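PDB 5H80: carboxylase from Deinococcus radiodurans, which probably carries out the ATP-dependent carboxylation of biotin, as the biotin carboxylase domain of a single-chain multienzyme. Local coordinates for residues Pro109-Asn117 with Asn318-Thr326. Residues are numbered along the deposited sequence; the frame is centred on the assembly and turned at random.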
ATOM      1  N   PRO A 109       9.085 -21.932   7.834  1.00 22.24           N
ATOM      2  CA  PRO A 109       9.078 -22.725   6.617  1.00 24.58           C
ATOM      3  C   PRO A 109       8.355 -22.141   5.370  1.00 25.48           C
ATOM      4  O   PRO A 109       8.371 -22.728   4.267  1.00 29.73           O
ATOM      5  CB  PRO A 109       8.341 -23.957   7.114  1.00 22.75           C
ATOM      6  CG  PRO A 109       7.328 -23.425   7.980  1.00 24.07           C
ATOM      7  CD  PRO A 109       7.948 -22.273   8.693  1.00 24.00           C
ATOM      8  N   GLY A 110       7.889 -20.890   5.479  1.00 24.98           N
ATOM      9  CA  GLY A 110       6.970 -20.303   4.492  1.00 26.02           C
ATOM     10  C   GLY A 110       5.815 -21.141   4.022  1.00 18.92           C
ATOM     11  O   GLY A 110       5.029 -21.564   4.803  1.00 22.20           O
ATOM     12  N   TYR A 111       5.616 -21.237   2.700  1.00 23.70           N
ATOM     13  CA  TYR A 111       4.612 -22.172   2.201  1.00 27.25           C
ATOM     14  C   TYR A 111       5.296 -22.952   1.106  1.00 28.91           C
ATOM     15  O   TYR A 111       6.332 -22.507   0.480  1.00 31.40           O
ATOM     16  CB  TYR A 111       3.295 -21.483   1.737  1.00 28.49           C
ATOM     17  CG  TYR A 111       3.448 -20.039   1.185  1.00 29.18           C
ATOM     18  CD1 TYR A 111       4.004 -19.811  -0.002  1.00 30.63           C
ATOM     19  CD2 TYR A 111       2.981 -18.974   1.888  1.00 33.81           C
ATOM     20  CE1 TYR A 111       4.131 -18.509  -0.502  1.00 25.42           C
ATOM     21  CE2 TYR A 111       3.072 -17.681   1.411  1.00 24.74           C
ATOM     22  CZ  TYR A 111       3.674 -17.489   0.207  1.00 29.17           C
ATOM     23  OH  TYR A 111       3.814 -16.184  -0.176  1.00 27.72           O
ATOM     24  N   GLY A 112       4.756 -24.147   0.900  1.00 29.14           N
ATOM     25  CA  GLY A 112       5.424 -25.124   0.088  1.00 29.11           C
ATOM     26  C   GLY A 112       6.570 -25.705   0.873  1.00 33.28           C
ATOM     27  O   GLY A 112       6.718 -25.485   2.159  1.00 32.49           O
ATOM     28  N   PHE A 113       7.458 -26.370   0.098  1.00 34.41           N
ATOM     29  CA  PHE A 113       8.713 -26.928   0.704  1.00 34.90           C
ATOM     30  C   PHE A 113       8.278 -27.806   1.949  1.00 36.69           C
ATOM     31  O   PHE A 113       7.343 -28.639   1.836  1.00 40.74           O
ATOM     32  CB  PHE A 113       9.709 -25.755   0.910  1.00 33.92           C
ATOM     33  CG  PHE A 113      10.203 -25.133  -0.424  1.00 33.45           C
ATOM     34  CD1 PHE A 113      11.318 -25.665  -1.103  1.00 34.63           C
ATOM     35  CD2 PHE A 113       9.470 -24.147  -1.090  1.00 43.02           C
ATOM     36  CE1 PHE A 113      11.710 -25.177  -2.352  1.00 37.04           C
ATOM     37  CE2 PHE A 113       9.870 -23.640  -2.337  1.00 40.62           C
ATOM     38  CZ  PHE A 113      11.015 -24.132  -2.942  1.00 40.20           C
ATOM     39  N   LEU A 114       8.751 -27.450   3.131  1.00 34.04           N
ATOM     40  CA  LEU A 114       8.589 -28.291   4.342  1.00 37.13           C
ATOM     41  C   LEU A 114       7.550 -27.731   5.292  1.00 28.67           C
ATOM     42  O   LEU A 114       7.421 -28.167   6.429  1.00 27.65           O
ATOM     43  CB  LEU A 114       9.974 -28.391   5.021  1.00 38.52           C
ATOM     44  CG  LEU A 114      11.065 -29.062   4.181  1.00 39.36           C
ATOM     45  CD1 LEU A 114      12.397 -29.095   4.905  1.00 44.73           C
ATOM     46  CD2 LEU A 114      10.680 -30.460   3.704  1.00 37.44           C
ATOM     47  N   SER A 115       6.724 -26.757   4.823  1.00 29.00           N
ATOM     48  CA  SER A 115       5.701 -26.214   5.713  1.00 29.10           C
ATOM     49  C   SER A 115       4.603 -27.133   6.230  1.00 29.75           C
ATOM     50  O   SER A 115       3.965 -26.780   7.186  1.00 27.98           O
ATOM     51  CB  SER A 115       4.997 -24.991   5.123  1.00 28.74           C
ATOM     52  OG  SER A 115       4.467 -25.260   3.841  1.00 30.54           O
ATOM     53  N   GLU A 116       4.374 -28.289   5.602  1.00 24.29           N
ATOM     54  CA  GLU A 116       3.380 -29.171   6.049  1.00 30.47           C
ATOM     55  C   GLU A 116       3.970 -30.450   6.528  1.00 33.56           C
ATOM     56  O   GLU A 116       3.242 -31.302   6.903  1.00 33.78           O
ATOM     57  CB  GLU A 116       2.421 -29.442   4.861  1.00 29.89           C
ATOM     58  CG  GLU A 116       1.647 -28.173   4.470  1.00 35.12           C
ATOM     59  CD  GLU A 116       0.505 -28.468   3.501  1.00 46.74           C
ATOM     60  OE1 GLU A 116       0.247 -29.667   3.132  1.00 45.61           O
ATOM     61  OE2 GLU A 116      -0.174 -27.492   3.116  1.00 44.00           O
ATOM     62  N   ASN A 117       5.309 -30.488   6.620  1.00 33.79           N
ATOM     63  CA  ASN A 117       6.030 -31.701   7.041  1.00 35.67           C
ATOM     64  C   ASN A 117       6.188 -31.835   8.561  1.00 33.62           C
ATOM     65  O   ASN A 117       7.046 -31.177   9.214  1.00 33.11           O
ATOM     66  CB  ASN A 117       7.328 -31.710   6.359  1.00 31.44           C
ATOM     67  CG  ASN A 117       8.008 -33.034   6.427  1.00 37.42           C
ATOM     68  OD1 ASN A 117       8.340 -33.510   7.482  1.00 33.31           O
ATOM     69  ND2 ASN A 117       8.108 -33.685   5.280  1.00 40.13           N
ATOM     70  N   ASN A 318      -5.209 -25.936   5.276  1.00 21.83           N
ATOM     71  CA  ASN A 318      -3.797 -25.668   5.011  1.00 26.09           C
ATOM     72  C   ASN A 318      -3.203 -25.056   6.256  1.00 27.03           C
ATOM     73  O   ASN A 318      -3.448 -23.843   6.566  1.00 24.28           O
ATOM     74  CB  ASN A 318      -3.600 -24.719   3.815  1.00 30.46           C
ATOM     75  CG  ASN A 318      -4.374 -25.139   2.584  1.00 37.81           C
ATOM     76  OD1 ASN A 318      -5.182 -24.377   2.014  1.00 46.94           O
ATOM     77  ND2 ASN A 318      -4.124 -26.280   2.150  1.00 31.55           N
ATOM     78  N   PRO A 319      -2.392 -25.829   6.968  1.00 28.81           N
ATOM     79  CA  PRO A 319      -1.963 -25.422   8.297  1.00 25.49           C
ATOM     80  C   PRO A 319      -0.712 -24.505   8.264  1.00 22.37           C
ATOM     81  O   PRO A 319       0.330 -24.840   8.917  1.00 23.44           O
ATOM     82  CB  PRO A 319      -1.648 -26.784   8.966  1.00 26.80           C
ATOM     83  CG  PRO A 319      -1.092 -27.577   7.849  1.00 25.62           C
ATOM     84  CD  PRO A 319      -1.851 -27.159   6.587  1.00 26.13           C
ATOM     85  N   ARG A 320      -0.795 -23.413   7.529  1.00 24.82           N
ATOM     86  CA  ARG A 320       0.365 -22.580   7.206  1.00 28.41           C
ATOM     87  C   ARG A 320      -0.115 -21.255   6.689  1.00 24.58           C
ATOM     88  O   ARG A 320      -1.285 -21.173   6.388  1.00 24.01           O
ATOM     89  CB  ARG A 320       1.221 -23.274   6.142  1.00 26.92           C
ATOM     90  CG  ARG A 320       0.404 -23.940   5.033  1.00 26.67           C
ATOM     91  CD  ARG A 320       1.228 -24.279   3.852  1.00 29.93           C
ATOM     92  NE  ARG A 320       0.411 -24.848   2.749  1.00 29.84           N
ATOM     93  CZ  ARG A 320      -0.187 -24.103   1.802  1.00 31.99           C
ATOM     94  NH1 ARG A 320      -0.059 -22.722   1.768  1.00 28.99           N
ATOM     95  NH2 ARG A 320      -0.886 -24.688   0.836  1.00 36.15           N
ATOM     96  N   LEU A 321       0.843 -20.336   6.489  1.00 26.78           N
ATOM     97  CA  LEU A 321       0.693 -19.166   5.643  1.00 25.00           C
ATOM     98  C   LEU A 321       0.319 -19.591   4.239  1.00 29.52           C
ATOM     99  O   LEU A 321       0.706 -20.669   3.759  1.00 25.77           O
ATOM    100  CB  LEU A 321       1.947 -18.320   5.592  1.00 24.58           C
ATOM    101  CG  LEU A 321       1.956 -16.919   4.926  1.00 21.08           C
ATOM    102  CD1 LEU A 321       1.098 -15.946   5.727  1.00 25.69           C
ATOM    103  CD2 LEU A 321       3.370 -16.443   4.838  1.00 22.00           C
ATOM    104  N   GLN A 322      -0.500 -18.792   3.570  1.00 23.49           N
ATOM    105  CA  GLN A 322      -0.679 -18.980   2.113  1.00 27.62           C
ATOM    106  C   GLN A 322      -0.272 -17.822   1.215  1.00 23.20           C
ATOM    107  O   GLN A 322      -0.228 -16.632   1.699  1.00 21.50           O
ATOM    108  CB  GLN A 322      -2.151 -19.183   1.815  1.00 31.41           C
ATOM    109  CG  GLN A 322      -2.734 -20.573   2.095  1.00 34.54           C
ATOM    110  CD  GLN A 322      -4.206 -20.611   1.939  1.00 32.83           C
ATOM    111  OE1 GLN A 322      -4.914 -19.590   2.063  1.00 31.23           O
ATOM    112  NE2 GLN A 322      -4.710 -21.780   1.553  1.00 42.67           N
ATOM    113  N   VAL A 323      -0.116 -18.135  -0.069  1.00 21.77           N
ATOM    114  CA  VAL A 323       0.341 -17.191  -1.049  1.00 21.16           C
ATOM    115  C   VAL A 323      -0.603 -15.950  -1.047  1.00 19.18           C
ATOM    116  O   VAL A 323      -0.065 -14.767  -1.152  1.00 23.01           O
ATOM    117  CB  VAL A 323       0.306 -17.786  -2.495  1.00 23.02           C
ATOM    118  CG1 VAL A 323       0.591 -16.736  -3.536  1.00 25.03           C
ATOM    119  CG2 VAL A 323       1.435 -18.811  -2.646  1.00 27.17           C
ATOM    120  N   GLU A 324      -1.922 -16.189  -1.009  1.00 22.28           N
ATOM    121  CA  GLU A 324      -2.906 -15.150  -1.044  1.00 24.95           C
ATOM    122  C   GLU A 324      -3.155 -14.407   0.297  1.00 20.18           C
ATOM    123  O   GLU A 324      -4.199 -13.746   0.382  1.00 21.15           O
ATOM    124  CB  GLU A 324      -4.186 -15.646  -1.687  1.00 24.88           C
ATOM    125  CG  GLU A 324      -4.890 -16.725  -1.025  1.00 21.19           C
ATOM    126  CD  GLU A 324      -4.402 -18.151  -1.316  1.00 28.51           C
ATOM    127  OE1 GLU A 324      -3.237 -18.351  -1.717  1.00 26.67           O
ATOM    128  OE2 GLU A 324      -5.241 -19.085  -1.130  1.00 31.67           O
ATOM    129  N   HIS A 325      -2.287 -14.588   1.354  1.00 18.42           N
ATOM    130  CA  HIS A 325      -2.494 -13.995   2.653  1.00 15.52           C
ATOM    131  C   HIS A 325      -2.433 -12.443   2.376  1.00 15.18           C
ATOM    132  O   HIS A 325      -3.164 -11.726   3.076  1.00 19.56           O
ATOM    133  CB  HIS A 325      -1.399 -14.363   3.631  1.00 18.88           C
ATOM    134  CG  HIS A 325      -0.067 -13.709   3.332  1.00 20.91           C
ATOM    135  ND1 HIS A 325       0.824 -14.160   2.396  1.00 22.31           N
ATOM    136  CD2 HIS A 325       0.479 -12.556   3.830  1.00 22.07           C
ATOM    137  CE1 HIS A 325       1.900 -13.355   2.342  1.00 23.71           C
ATOM    138  NE2 HIS A 325       1.713 -12.370   3.212  1.00 22.98           N
ATOM    139  N   THR A 326      -1.692 -12.095   1.325  1.00 17.16           N
ATOM    140  CA  THR A 326      -1.586 -10.617   0.973  1.00 20.07           C
ATOM    141  C   THR A 326      -2.946  -9.860   0.798  1.00 19.80           C
ATOM    142  O   THR A 326      -3.110  -8.639   1.260  1.00 19.12           O
ATOM    143  CB  THR A 326      -0.853 -10.439  -0.314  1.00 24.26           C
ATOM    144  OG1 THR A 326      -1.579 -11.165  -1.287  1.00 33.37           O
ATOM    145  CG2 THR A 326       0.613 -10.965  -0.204  1.00 31.07           C
TER
HETATM  146  O   HOH W   1       3.705 -20.803   7.104  1.00 22.92           O
HETATM  147  O   HOH W   2       3.086 -24.825   9.041  1.00 25.23           O
HETATM  148  O   HOH W   3      -0.608 -27.382   0.472  1.00 46.47           O
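E116 and R320 form the salt bridge of this buried contact, in which a loop of the biotin carboxylase N-terminal domain, following strand 106-108, meets the segment that leaves strand 312-318 of the ATP-grasp domain for helix 325-332. R320 NE reaches E116 OE2 at 2.7 Å on its anti side, with carboxylate and guanidinium planes only 20° apart; R320 CG lies between backbone N and carbonyl carbon (chi1 41°), and the chain runs extended to NE. Water 3 links the same OE2 to R320 NH2, while NH1 turns back to its neighbour L321 O, 3.0 Å away. A methionine in place of R320 would probably leave the E116 carboxylate without its charged mate and L321 O without its side-chain donor. Apolar contacts gather round Y111: its CE2 lies 3.7 Å from L321 CD2, L321 CG sits at the ring edge, and V323 CG2 meets CE1 at 3.5 Å. The backbone N of V323 lies over one ring face, toward its rim. Y111 OH hydrogen-bonds to E42 OE1, outside both segments. Water 1 joins G110 O to L321 N, water 2 S115 O to P319 O. S115 OG donates a hydrogen bond to G112 O and touches R320 CD at 3.4 Å.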